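Local coordinates for protein endoglucanase (Clostridium thermocellum, PDB 2C4X) that probably hydrolyses cellulose as part of a multimodular enzyme, this C-terminal piece comprising a PKD domain and a CBM44 module that binds beta-glucan chains and xyloglucan, at residues 164-178 against 242-254. The protein carries 1 engineered substitution. Residues are numbered along the deposited sequence; the frame is centred on the assembly and turned at random.
Sequences TTMTFRIWIPSGAPI and EFTIYVDAIDWLE. With CA (calcium ion), chain C.
R169 NH1 donates to A249 O, 2.8 Å away and almost in the guanidinium plane, and to a water, which donates in turn to D251 OD2; K102 is a further partner of that carboxylate. The methyl CG2 of T167 covers one guanidinium face, and E214 forms a salt bridge with NE. Arginine suits this place because its long chain, bent at chi2 (87°), reaches a carbonyl displaced by a beta bulge: A249 has positive phi, and between the pairs T167-D251 and I170-V247 lie two residues on one strand but three on the other. Pairing is firm at T167 N to D251 O (2.8 Å) and W171 N to Y246 O (2.7 Å). There Y246 turns its ring edge to the face of W171. On the opposite face, isoleucine's branched methyls suit close packing: I170 CG2 presses on I245 CG2 at 3.5 Å, and I250 CG2 lies over the F168 ring. I178, from the facing sheet of the beta-sandwich, lays CG2 over the F243 ring. Aspartate's two oxygens let D248, also hydrogen-bonded to F132, chelate calcium, with the D99 and E106 carboxylates and the backbone oxygens of N104, K133 and R136. The arginine thus satisfies a carbonyl that the bulge takes out of the strand pairing, while D248 meets calcium on the side away from the apolar interior.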
# COMPACT_ATOMS: atom_id res chain seq x y z
N THR A 164 -8.67 -7.04 10.19
CA THR A 164 -8.26 -6.10 9.13
C THR A 164 -6.78 -5.76 9.19
O THR A 164 -6.24 -5.45 10.25
CB THR A 164 -9.07 -4.78 9.23
OG1 THR A 164 -10.47 -5.07 9.20
CG2 THR A 164 -8.72 -3.80 8.09
N THR A 165 -6.12 -5.79 8.03
CA THR A 165 -4.75 -5.32 7.94
C THR A 165 -4.75 -3.88 7.42
O THR A 165 -5.25 -3.60 6.33
CB THR A 165 -3.88 -6.23 7.04
OG1 THR A 165 -3.87 -7.55 7.58
CG2 THR A 165 -2.45 -5.71 6.95
N MSE A 166 -4.20 -2.98 8.23
CA MSE A 166 -4.04 -1.58 7.86
C MSE A 166 -2.63 -1.35 7.33
O MSE A 166 -1.67 -1.93 7.85
CB MSE A 166 -4.25 -0.68 9.08
CG MSE A 166 -5.67 -0.62 9.61
SE MSE A 166 -5.67 -0.33 11.56
CE MSE A 166 -5.44 -2.22 12.07
N THR A 167 -2.51 -0.48 6.33
CA THR A 167 -1.22 -0.05 5.80
C THR A 167 -1.01 1.44 6.08
O THR A 167 -1.82 2.28 5.69
CB THR A 167 -1.13 -0.32 4.28
OG1 THR A 167 -1.25 -1.73 4.05
CG2 THR A 167 0.18 0.16 3.69
N PHE A 168 0.09 1.76 6.77
CA PHE A 168 0.47 3.14 7.08
C PHE A 168 1.65 3.53 6.19
O PHE A 168 2.51 2.69 5.91
CB PHE A 168 0.91 3.28 8.54
CG PHE A 168 -0.17 3.00 9.55
CD1 PHE A 168 -0.61 1.69 9.80
CD2 PHE A 168 -0.72 4.05 10.29
CE1 PHE A 168 -1.60 1.43 10.76
CE2 PHE A 168 -1.71 3.81 11.25
CZ PHE A 168 -2.15 2.49 11.50
N ARG A 169 1.69 4.79 5.76
CA ARG A 169 2.89 5.34 5.13
C ARG A 169 3.43 6.50 5.97
O ARG A 169 2.72 7.48 6.23
CB ARG A 169 2.62 5.78 3.68
CG ARG A 169 2.53 4.63 2.70
CD ARG A 169 1.13 4.05 2.60
NE ARG A 169 1.07 3.02 1.55
CZ ARG A 169 -0.04 2.62 0.94
NH1 ARG A 169 -1.22 3.16 1.25
NH2 ARG A 169 0.02 1.68 0.00
N ILE A 170 4.68 6.37 6.39
CA ILE A 170 5.27 7.30 7.35
C ILE A 170 6.65 7.74 6.85
O ILE A 170 7.53 6.91 6.65
CB ILE A 170 5.39 6.66 8.77
CG1 ILE A 170 4.07 6.00 9.19
CG2 ILE A 170 5.82 7.70 9.82
CD1 ILE A 170 4.19 5.06 10.41
N TRP A 171 6.81 9.04 6.65
CA TRP A 171 8.09 9.62 6.27
C TRP A 171 8.84 9.97 7.55
O TRP A 171 8.43 10.84 8.30
CB TRP A 171 7.87 10.87 5.41
CG TRP A 171 9.07 11.31 4.60
CD1 TRP A 171 9.35 10.97 3.31
CD2 TRP A 171 10.15 12.16 5.03
NE1 TRP A 171 10.52 11.56 2.90
CE2 TRP A 171 11.03 12.30 3.94
CE3 TRP A 171 10.44 12.83 6.23
CZ2 TRP A 171 12.20 13.07 4.01
CZ3 TRP A 171 11.61 13.60 6.30
CH2 TRP A 171 12.47 13.71 5.19
N ILE A 172 9.95 9.27 7.78
CA ILE A 172 10.72 9.45 9.02
C ILE A 172 12.06 10.13 8.72
O ILE A 172 12.82 9.65 7.88
CB ILE A 172 10.92 8.09 9.72
CG1 ILE A 172 9.56 7.46 10.05
CG2 ILE A 172 11.78 8.23 10.98
CD1 ILE A 172 9.56 5.94 10.15
N PRO A 173 12.35 11.27 9.41
CA PRO A 173 13.58 12.01 9.16
C PRO A 173 14.78 11.43 9.91
O PRO A 173 14.62 10.74 10.92
CB PRO A 173 13.26 13.40 9.69
CG PRO A 173 12.33 13.13 10.85
CD PRO A 173 11.53 11.90 10.46
N SER A 174 15.98 11.72 9.41
CA SER A 174 17.22 11.29 10.04
C SER A 174 17.69 12.30 11.09
O SER A 174 17.28 13.46 11.07
CB SER A 174 18.32 11.11 8.98
OG SER A 174 18.49 12.30 8.24
N GLY A 175 18.54 11.84 12.01
CA GLY A 175 19.07 12.67 13.08
C GLY A 175 18.03 13.13 14.09
O GLY A 175 18.17 14.20 14.69
N ALA A 176 16.98 12.33 14.27
CA ALA A 176 15.91 12.63 15.21
C ALA A 176 16.19 11.96 16.56
O ALA A 176 16.77 10.88 16.60
CB ALA A 176 14.55 12.18 14.66
N PRO A 177 15.77 12.61 17.67
CA PRO A 177 15.96 12.04 19.01
C PRO A 177 14.94 10.95 19.35
O PRO A 177 14.27 11.03 20.38
CB PRO A 177 15.76 13.25 19.92
CG PRO A 177 14.78 14.09 19.20
CD PRO A 177 15.12 13.93 17.74
N ILE A 178 14.83 9.94 18.49
CA ILE A 178 13.83 8.90 18.71
C ILE A 178 14.45 7.50 18.80
O ILE A 178 15.48 7.22 18.16
CB ILE A 178 12.65 8.96 17.66
CG1 ILE A 178 12.95 8.14 16.41
CG2 ILE A 178 12.34 10.40 17.26
CD1 ILE A 178 11.68 7.66 15.72
N GLU A 242 13.64 18.76 18.14
CA GLU A 242 12.45 18.92 17.32
C GLU A 242 12.62 18.18 16.00
O GLU A 242 13.68 18.26 15.36
CB GLU A 242 12.17 20.41 17.07
CG GLU A 242 10.81 20.70 16.43
CD GLU A 242 10.58 22.20 16.21
OE1 GLU A 242 11.56 22.98 16.22
OE2 GLU A 242 9.41 22.60 16.02
N PHE A 243 11.58 17.44 15.60
CA PHE A 243 11.59 16.65 14.37
C PHE A 243 10.20 16.59 13.73
O PHE A 243 9.18 16.74 14.41
CB PHE A 243 12.16 15.24 14.62
CG PHE A 243 11.40 14.45 15.67
CD1 PHE A 243 11.71 14.58 17.02
CD2 PHE A 243 10.40 13.56 15.30
CE1 PHE A 243 11.03 13.85 17.99
CE2 PHE A 243 9.70 12.83 16.26
CZ PHE A 243 10.02 12.97 17.61
N THR A 244 10.17 16.34 12.42
CA THR A 244 8.92 16.33 11.68
C THR A 244 8.71 15.02 10.93
O THR A 244 9.53 14.61 10.11
CB THR A 244 8.78 17.56 10.74
OG1 THR A 244 8.73 18.74 11.54
CG2 THR A 244 7.49 17.47 9.92
N ILE A 245 7.59 14.37 11.25
CA ILE A 245 7.18 13.13 10.61
C ILE A 245 6.01 13.44 9.68
O ILE A 245 5.16 14.27 10.00
CB ILE A 245 6.82 12.07 11.67
CG1 ILE A 245 8.11 11.51 12.29
CG2 ILE A 245 5.97 10.94 11.08
CD1 ILE A 245 7.92 10.95 13.68
N TYR A 246 5.99 12.79 8.52
CA TYR A 246 4.87 12.91 7.60
C TYR A 246 4.11 11.59 7.54
O TYR A 246 4.70 10.51 7.58
CB TYR A 246 5.35 13.33 6.21
CG TYR A 246 6.02 14.69 6.18
CD1 TYR A 246 7.37 14.82 6.50
CD2 TYR A 246 5.31 15.83 5.85
CE1 TYR A 246 8.00 16.06 6.49
CE2 TYR A 246 5.93 17.08 5.84
CZ TYR A 246 7.27 17.19 6.15
OH TYR A 246 7.90 18.41 6.13
N VAL A 247 2.79 11.70 7.46
CA VAL A 247 1.89 10.54 7.48
C VAL A 247 0.83 10.73 6.41
O VAL A 247 0.22 11.79 6.31
CB VAL A 247 1.17 10.38 8.85
CG1 VAL A 247 0.26 9.15 8.84
CG2 VAL A 247 2.19 10.29 10.00
N ASP A 248 0.61 9.69 5.60
CA ASP A 248 -0.35 9.78 4.51
C ASP A 248 -0.80 8.41 4.09
O ASP A 248 -0.12 7.42 4.36
CB ASP A 248 0.25 10.51 3.29
CG ASP A 248 -0.81 10.91 2.27
OD1 ASP A 248 -2.00 11.02 2.63
OD2 ASP A 248 -0.45 11.13 1.08
N ALA A 249 -1.96 8.37 3.44
CA ALA A 249 -2.45 7.19 2.73
C ALA A 249 -2.56 5.96 3.62
O ALA A 249 -2.13 4.86 3.24
CB ALA A 249 -1.58 6.91 1.49
N ILE A 250 -3.13 6.15 4.81
CA ILE A 250 -3.49 5.03 5.68
C ILE A 250 -4.69 4.33 5.03
O ILE A 250 -5.70 4.96 4.71
CB ILE A 250 -3.83 5.47 7.12
CG1 ILE A 250 -2.67 6.29 7.71
CG2 ILE A 250 -4.11 4.25 8.00
CD1 ILE A 250 -3.02 7.02 9.00
N ASP A 251 -4.55 3.02 4.82
CA ASP A 251 -5.48 2.31 3.96
C ASP A 251 -5.73 0.88 4.42
O ASP A 251 -4.87 0.24 5.04
CB ASP A 251 -4.94 2.29 2.52
CG ASP A 251 -6.04 2.19 1.49
OD1 ASP A 251 -7.23 2.38 1.84
OD2 ASP A 251 -5.72 1.92 0.31
N TRP A 252 -6.93 0.39 4.12
CA TRP A 252 -7.30 -1.00 4.35
C TRP A 252 -8.48 -1.36 3.44
O TRP A 252 -9.06 -0.48 2.80
CB TRP A 252 -7.64 -1.27 5.82
CG TRP A 252 -8.80 -0.46 6.34
CD1 TRP A 252 -10.13 -0.77 6.23
CD2 TRP A 252 -8.73 0.79 7.03
NE1 TRP A 252 -10.89 0.21 6.82
CE2 TRP A 252 -10.06 1.18 7.32
CE3 TRP A 252 -7.67 1.62 7.45
CZ2 TRP A 252 -10.36 2.37 8.00
CZ3 TRP A 252 -7.97 2.80 8.13
CH2 TRP A 252 -9.31 3.16 8.39
N LEU A 253 -8.81 -2.65 3.41
CA LEU A 253 -9.89 -3.16 2.58
C LEU A 253 -11.20 -3.33 3.34
O LEU A 253 -11.20 -3.71 4.51
CB LEU A 253 -9.49 -4.51 1.97
CG LEU A 253 -8.45 -4.54 0.85
CD1 LEU A 253 -7.80 -5.92 0.75
CD2 LEU A 253 -9.06 -4.13 -0.50
N GLU A 254 -12.30 -3.07 2.64
CA GLU A 254 -13.69 -3.26 3.13
C GLU A 254 -14.14 -2.11 4.03
O GLU A 254 -14.83 -1.20 3.56
CB GLU A 254 -13.91 -4.62 3.81
CG GLU A 254 -13.57 -5.84 2.95
CD GLU A 254 -14.50 -7.03 3.18
OE1 GLU A 254 -15.51 -6.89 3.90
OE2 GLU A 254 -14.22 -8.12 2.63
CA CA C . -2.72 11.89 0.33
O HOH W 1 -11.79 -4.73 6.91
O HOH W 2 -7.05 -4.62 4.49
O HOH W 3 -3.68 -2.71 4.10
O HOH W 4 -3.53 3.24 -0.52
O HOH W 5 15.83 16.20 15.26